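Long-range contacts in FixK2 protein (Bradyrhizobium japonicum, PDB 4I2O), which binds DNA as a dimeric member of the CRP/FNR superfamily and probably acts as a transcription factor linked to nitrogen fixation: residues Asp48-Glu54 against Val69-Leu74; Pro181-Arg185 against Phe213-Arg217. The protein carries 1 engineered substitution. All blocks are in the same frame, centred on the assembly; numbering follows the deposited sequence.

How the contacts relate
Contact 1 belongs to the beta-rich cyclic nucleotide-binding-type domain, and contact 2 to the Crp-like helix-turn-helix domain that follows it along the chain. Their centres are 20 Å apart and their nearest atoms about 6 Å, so they do not touch. Asp186, on helix 184-191, connects them: its carboxylate forms a salt bridge with Arg70 of contact 1, while its backbone N is capped by the side chain of the engineered Ser183 in contact 2. Met182 also packs on Phe85 and Ile107 of the beta domain. Contact 2 grips DNA phosphates directly, whereas the nearest atom of contact 1 lies about 6 Å from the nucleic acid.

Contact 1: Asp48-Glu54 against Val69-Leu74; sequences DEEIYGE and VRSYKL
Asp48 and Arg70 form a salt bridge although their segments are not neighbours in the sheet: strand 103-106 runs between 50-52 and 69-74, so no backbone pairing joins them directly, and side chains and waters make the contact. Asp48 OD1 takes a bond from Arg70 NH2 at 2.9 Å, with an N-H...O angle of 160°. The donor comes from the anti side of the carboxylate and somewhat out of its plane, which is turned 46° against the guanidinium plane, while OD1 itself lies almost in the latter. Water 1 closes a second path, donating to Asp48 OD1 and accepting from Arg70 NH1 at 3.0 Å. Arginine suits this place because its remaining N-H groups serve further acids, Glu105 through NE and Asp186 of the DNA-binding domain through NH1.

Further along, Ile51 and Val69 meet tip to tip, CD1 to CG2 at 3.8 Å. These branched apolar side chains belong to the buried interior of the antiparallel jelly-roll-like domain, where Phe92 lies against both. A classic beta bulge sets Ile51 and Tyr52 opposite the single residue Ala104, and here the edge strand turns a corner. Tyr52 stacks on His100, and water 2, at the edge of the tyrosine ring, bridges Tyr52 OH and Ser71 OG. Ser71 OG has His86 as a further partner.

At the other end, Lys73 passes nearly perpendicular to Glu54. Their salt bridge is weak, 3.4 Å from Lys73 NZ to Glu54 OE2. Bends at chi3 (87°) and chi4 turn the ammonium back to the acid, while the carbonyl of Arg101 also receives a bond from it. Glu54 OE1 approaches the backbone, 3.5 Å from Leu74 N.

Contact 2: Pro181-Arg185 against Phe213-Arg217; sequences PMSRR and FSGAR. Engineered in segment 181-185: Ser183 (natural residue Cys). With nucleotides of chain C; nucleotides of chain D.
Arg184 and Ala216 join the start of helix 184-191, the first helix of the helix-turn-helix, to the wing loop between strands 211-213 and 218-221, in the winged-helix arrangement of CRP-like regulators. Direct hydrogen bonds across the contact come from one guanidinium. Arg184 NH1 and NH2 both point end-on at Ala216 O, at 3.0 and 2.8 Å, reaching it from the same face of the carbonyl plane. Both angles at hydrogen are bent (136° and 144°), as expected when NH1 and NH2 of one guanidinium converge on a single oxygen. A turn at chi2 (-64°) swings the long arginine across to the wing.

Bonds to DNA form the second group. Arg184 also holds the phosphate of DT8 of chain C, its NE to OP2 at 2.9 Å and its NH2 to OP1 at 3.1 Å, so Ala216 O probably helps fix its orientation. The backbone N of Arg184 points almost straight at OP2 of DA7 of chain C, where the helix start would favour an anion. Ser183, an engineered residue (Cys in nature), occupies the N-cap, its OG bonded to Asp186 N. Arg217 answers from the wing, NE giving 2.8 Å to DA7 OP1 of chain C. Arginine suits both places by combining charge with several N-H directions.

Packing is lighter. Ala216 keeps a small CB beside the DA7 sugar of chain C, Phe213 CE1 lies 3.7 Å from Arg184 NH2, and Met182 O sits over one face of the Arg217 guanidinium.

Water supplies the last kind of link. Pro181 O and Arg217 NH1 do not bond directly, but waters 4 and 5 each donate to Pro181 O, and each accepts from Arg217 NH1 at 2.9 Å.

Contact 1: Asp48-Glu54 against Val69-Leu74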
# COMPACT_ATOMS: atom_id res chain seq x y z
N ASP A 48 -14.76 18.90 -5.24
CA ASP A 48 -14.45 18.18 -6.48
C ASP A 48 -13.36 18.78 -7.36
O ASP A 48 -13.09 18.23 -8.43
CB ASP A 48 -15.72 17.94 -7.34
CG ASP A 48 -16.73 17.00 -6.69
OD1 ASP A 48 -16.37 16.09 -5.93
OD2 ASP A 48 -17.93 17.18 -6.96
N GLU A 49 -12.73 19.87 -6.95
CA GLU A 49 -11.64 20.41 -7.77
C GLU A 49 -10.39 19.53 -7.63
O GLU A 49 -10.04 19.10 -6.52
CB GLU A 49 -11.28 21.80 -7.32
CG GLU A 49 -10.55 22.60 -8.37
CD GLU A 49 -10.30 24.04 -7.93
OE1 GLU A 49 -11.16 24.59 -7.19
OE2 GLU A 49 -9.22 24.58 -8.29
N GLU A 50 -9.72 19.30 -8.75
CA GLU A 50 -8.48 18.50 -8.74
C GLU A 50 -7.37 19.42 -8.22
O GLU A 50 -7.28 20.59 -8.63
CB GLU A 50 -8.13 18.07 -10.15
CG GLU A 50 -6.86 17.20 -10.16
CD GLU A 50 -6.55 16.57 -11.52
OE1 GLU A 50 -5.79 17.17 -12.29
OE2 GLU A 50 -7.06 15.47 -11.79
N ILE A 51 -6.56 18.92 -7.29
CA ILE A 51 -5.44 19.68 -6.75
C ILE A 51 -4.20 19.33 -7.59
O ILE A 51 -3.44 20.24 -7.95
CB ILE A 51 -5.22 19.32 -5.29
CG1 ILE A 51 -6.50 19.71 -4.51
CG2 ILE A 51 -3.96 20.02 -4.78
CD1 ILE A 51 -6.49 19.31 -3.04
N TYR A 52 -4.00 18.04 -7.88
CA TYR A 52 -3.01 17.59 -8.89
C TYR A 52 -3.45 16.27 -9.49
O TYR A 52 -4.20 15.54 -8.86
CB TYR A 52 -1.57 17.41 -8.33
CG TYR A 52 -1.47 16.63 -7.04
CD1 TYR A 52 -1.52 15.24 -7.05
CD2 TYR A 52 -1.37 17.29 -5.81
CE1 TYR A 52 -1.40 14.49 -5.86
CE2 TYR A 52 -1.28 16.58 -4.64
CZ TYR A 52 -1.31 15.19 -4.66
OH TYR A 52 -1.25 14.46 -3.50
N GLY A 53 -2.94 15.96 -10.69
CA GLY A 53 -3.27 14.71 -11.37
C GLY A 53 -2.24 13.64 -11.22
O GLY A 53 -1.07 13.90 -10.86
N GLU A 54 -2.67 12.41 -11.51
CA GLU A 54 -1.77 11.27 -11.58
C GLU A 54 -0.68 11.49 -12.62
O GLU A 54 -0.95 11.92 -13.74
CB GLU A 54 -2.58 10.02 -11.93
CG GLU A 54 -2.42 8.89 -10.95
CD GLU A 54 -2.93 7.57 -11.50
OE1 GLU A 54 -4.17 7.43 -11.64
OE2 GLU A 54 -2.09 6.68 -11.78
N VAL A 69 -9.51 15.96 1.58
CA VAL A 69 -8.98 15.66 0.24
C VAL A 69 -8.98 14.13 0.06
O VAL A 69 -8.70 13.40 0.99
CB VAL A 69 -7.54 16.23 0.13
CG1 VAL A 69 -6.87 15.83 -1.23
CG2 VAL A 69 -7.59 17.80 0.23
N ARG A 70 -9.26 13.66 -1.15
CA ARG A 70 -9.04 12.22 -1.44
C ARG A 70 -7.93 12.02 -2.45
O ARG A 70 -7.84 12.77 -3.42
CB ARG A 70 -10.36 11.60 -1.96
CG ARG A 70 -10.94 12.34 -3.19
CD ARG A 70 -12.30 11.68 -3.74
NE ARG A 70 -12.83 12.56 -4.77
CZ ARG A 70 -13.87 13.39 -4.61
NH1 ARG A 70 -14.64 13.38 -3.52
NH2 ARG A 70 -14.20 14.21 -5.59
N SER A 71 -7.08 11.00 -2.24
CA SER A 71 -6.02 10.63 -3.17
C SER A 71 -6.44 9.30 -3.75
O SER A 71 -6.85 8.42 -2.98
CB SER A 71 -4.65 10.42 -2.44
OG SER A 71 -4.07 11.68 -2.07
N TYR A 72 -6.36 9.15 -5.08
CA TYR A 72 -6.88 7.95 -5.73
C TYR A 72 -6.20 7.61 -7.04
O TYR A 72 -5.44 8.43 -7.64
CB TYR A 72 -8.38 8.14 -5.98
CG TYR A 72 -8.63 9.26 -6.90
CD1 TYR A 72 -8.67 9.06 -8.28
CD2 TYR A 72 -8.73 10.57 -6.40
CE1 TYR A 72 -8.86 10.13 -9.15
CE2 TYR A 72 -8.90 11.62 -7.23
CZ TYR A 72 -8.96 11.41 -8.59
OH TYR A 72 -9.13 12.50 -9.41
N LYS A 73 -6.41 6.37 -7.48
CA LYS A 73 -5.93 5.95 -8.78
C LYS A 73 -7.14 5.49 -9.55
O LYS A 73 -8.04 4.93 -8.94
CB LYS A 73 -4.96 4.75 -8.64
CG LYS A 73 -3.64 5.12 -7.92
CD LYS A 73 -2.64 3.96 -7.85
CE LYS A 73 -1.78 3.90 -9.09
NZ LYS A 73 -0.78 5.02 -9.18
N LEU A 74 -7.15 5.69 -10.86
CA LEU A 74 -8.29 5.20 -11.68
C LEU A 74 -7.92 4.14 -12.65
O LEU A 74 -6.76 4.05 -13.09
CB LEU A 74 -8.83 6.39 -12.52
CG LEU A 74 -9.46 7.52 -11.78
CD1 LEU A 74 -9.71 8.65 -12.83
CD2 LEU A 74 -10.77 7.01 -11.23
O HOH W 1 -16.89 15.39 -3.27
O HOH W 2 -1.74 12.02 -3.53
O HOH W 3 -3.98 4.56 -12.18

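Contact 2: Pro181-Arg185 against Phe213-Arg217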
# COMPACT_ATOMS: atom_id res chain seq x y z
N PRO A 181 -16.76 13.78 5.93
CA PRO A 181 -16.93 14.76 4.83
C PRO A 181 -17.26 14.12 3.50
O PRO A 181 -17.65 14.89 2.59
CB PRO A 181 -15.55 15.41 4.71
CG PRO A 181 -14.57 14.24 5.15
CD PRO A 181 -15.35 13.64 6.36
N MET A 182 -17.13 12.79 3.35
CA MET A 182 -17.24 12.15 2.07
C MET A 182 -18.54 11.28 1.92
O MET A 182 -19.18 10.86 2.93
CB MET A 182 -15.96 11.27 1.86
CG MET A 182 -15.98 9.95 2.66
SD MET A 182 -15.83 10.06 4.43
CE MET A 182 -14.08 10.41 4.74
N SER A 183 -18.88 11.03 0.66
CA SER A 183 -20.04 10.26 0.26
C SER A 183 -19.84 8.78 0.47
O SER A 183 -18.72 8.33 0.71
CB SER A 183 -20.28 10.47 -1.25
OG SER A 183 -19.18 9.90 -1.95
N ARG A 184 -20.92 8.02 0.33
CA ARG A 184 -20.86 6.58 0.46
C ARG A 184 -20.02 5.98 -0.69
O ARG A 184 -19.35 4.92 -0.55
CB ARG A 184 -22.33 6.00 0.46
CG ARG A 184 -23.20 6.47 1.72
CD ARG A 184 -22.60 5.91 3.04
NE ARG A 184 -23.59 6.01 4.15
CZ ARG A 184 -23.50 6.84 5.20
NH1 ARG A 184 -22.49 7.73 5.34
NH2 ARG A 184 -24.46 6.76 6.12
N ARG A 185 -20.07 6.62 -1.85
CA ARG A 185 -19.27 6.12 -2.96
C ARG A 185 -17.77 6.33 -2.67
O ARG A 185 -16.93 5.45 -3.02
CB ARG A 185 -19.66 6.90 -4.22
CG ARG A 185 -18.82 6.45 -5.46
CD ARG A 185 -19.29 7.21 -6.73
NE ARG A 185 -20.56 6.63 -7.19
CZ ARG A 185 -20.61 5.41 -7.75
NH1 ARG A 185 -19.48 4.69 -7.96
NH2 ARG A 185 -21.76 4.90 -8.12
N PHE A 213 -26.92 7.80 14.29
CA PHE A 213 -26.86 8.75 13.17
C PHE A 213 -27.57 10.04 13.53
O PHE A 213 -28.56 10.03 14.26
CB PHE A 213 -27.61 8.22 11.93
CG PHE A 213 -26.89 7.14 11.18
CD1 PHE A 213 -25.74 7.44 10.47
CD2 PHE A 213 -27.43 5.88 11.09
CE1 PHE A 213 -25.09 6.43 9.73
CE2 PHE A 213 -26.81 4.89 10.36
CZ PHE A 213 -25.62 5.18 9.69
N SER A 214 -27.06 11.15 13.00
CA SER A 214 -27.74 12.43 13.09
C SER A 214 -27.76 12.99 11.67
O SER A 214 -27.19 14.05 11.38
CB SER A 214 -27.01 13.37 14.03
OG SER A 214 -27.39 13.10 15.36
N GLY A 215 -28.37 12.21 10.77
CA GLY A 215 -28.15 12.43 9.36
C GLY A 215 -27.06 11.43 8.93
O GLY A 215 -26.29 10.94 9.75
N ALA A 216 -26.98 11.16 7.64
CA ALA A 216 -26.14 10.05 7.14
C ALA A 216 -24.66 10.17 7.43
O ALA A 216 -23.94 9.15 7.55
CB ALA A 216 -26.35 9.89 5.61
N ARG A 217 -24.14 11.39 7.41
CA ARG A 217 -22.68 11.53 7.55
C ARG A 217 -22.29 12.05 8.92
O ARG A 217 -21.14 12.40 9.13
CB ARG A 217 -22.14 12.53 6.51
CG ARG A 217 -22.39 12.11 5.06
CD ARG A 217 -21.77 13.09 4.08
NE ARG A 217 -22.18 12.82 2.69
CZ ARG A 217 -21.75 13.53 1.63
NH1 ARG A 217 -20.94 14.56 1.83
NH2 ARG A 217 -22.14 13.23 0.38
P DA C 7 -24.15 10.00 0.58
OP1 DA C 7 -23.42 10.55 1.75
OP2 DA C 7 -23.43 9.18 -0.46
O5' DA C 7 -25.37 9.10 1.04
C5' DA C 7 -26.38 9.67 2.02
C4' DA C 7 -27.45 8.59 2.20
O4' DA C 7 -28.26 8.56 1.00
C3' DA C 7 -26.91 7.19 2.43
O3' DA C 7 -27.38 6.89 3.79
C2' DA C 7 -27.61 6.30 1.35
C1' DA C 7 -28.76 7.24 0.89
N9 DA C 7 -29.05 7.08 -0.53
C8 DA C 7 -28.20 7.24 -1.59
N7 DA C 7 -28.75 7.04 -2.78
C5 DA C 7 -30.10 6.75 -2.47
C6 DA C 7 -31.19 6.44 -3.29
N6 DA C 7 -31.03 6.41 -4.62
N1 DA C 7 -32.42 6.21 -2.68
C2 DA C 7 -32.42 6.27 -1.32
N3 DA C 7 -31.38 6.54 -0.46
C4 DA C 7 -30.29 6.78 -1.11
P DT C 8 -27.18 5.38 4.41
OP1 DT C 8 -27.28 5.57 5.93
OP2 DT C 8 -26.13 4.70 3.65
O5' DT C 8 -28.58 4.60 4.01
C5' DT C 8 -29.75 5.21 4.55
C4' DT C 8 -30.94 4.44 4.00
O4' DT C 8 -30.98 4.53 2.56
C3' DT C 8 -30.89 2.93 4.29
O3' DT C 8 -32.12 2.69 4.92
C2' DT C 8 -30.86 2.16 2.97
C1' DT C 8 -31.41 3.23 2.05
N1 DT C 8 -30.92 3.20 0.60
C2 DT C 8 -31.83 3.06 -0.45
O2 DT C 8 -33.04 2.88 -0.33
N3 DT C 8 -31.30 3.14 -1.71
C4 DT C 8 -29.94 3.31 -2.02
O4 DT C 8 -29.60 3.41 -3.20
C5 DT C 8 -29.02 3.43 -0.89
C7 DT C 8 -27.53 3.62 -1.14
C6 DT C 8 -29.54 3.39 0.37
P DC D 28 -28.94 15.25 6.10
OP1 DC D 28 -29.04 13.81 5.74
OP2 DC D 28 -27.86 15.66 7.04
O5' DC D 28 -28.78 16.15 4.78
C5' DC D 28 -28.49 17.54 4.87
C4' DC D 28 -27.75 17.99 3.62
O4' DC D 28 -28.65 17.95 2.49
C3' DC D 28 -27.28 19.43 3.65
O3' DC D 28 -26.36 19.68 2.60
C2' DC D 28 -28.61 20.12 3.37
C1' DC D 28 -29.09 19.27 2.20
N1 DC D 28 -30.57 19.29 2.10
C2 DC D 28 -31.23 19.67 0.92
O2 DC D 28 -30.57 19.97 -0.08
N3 DC D 28 -32.59 19.69 0.90
C4 DC D 28 -33.26 19.36 2.00
N4 DC D 28 -34.59 19.37 1.97
C5 DC D 28 -32.62 18.99 3.20
C6 DC D 28 -31.28 18.97 3.22
O HOH W 4 -18.92 15.36 -0.03
O HOH W 5 -20.03 16.41 3.82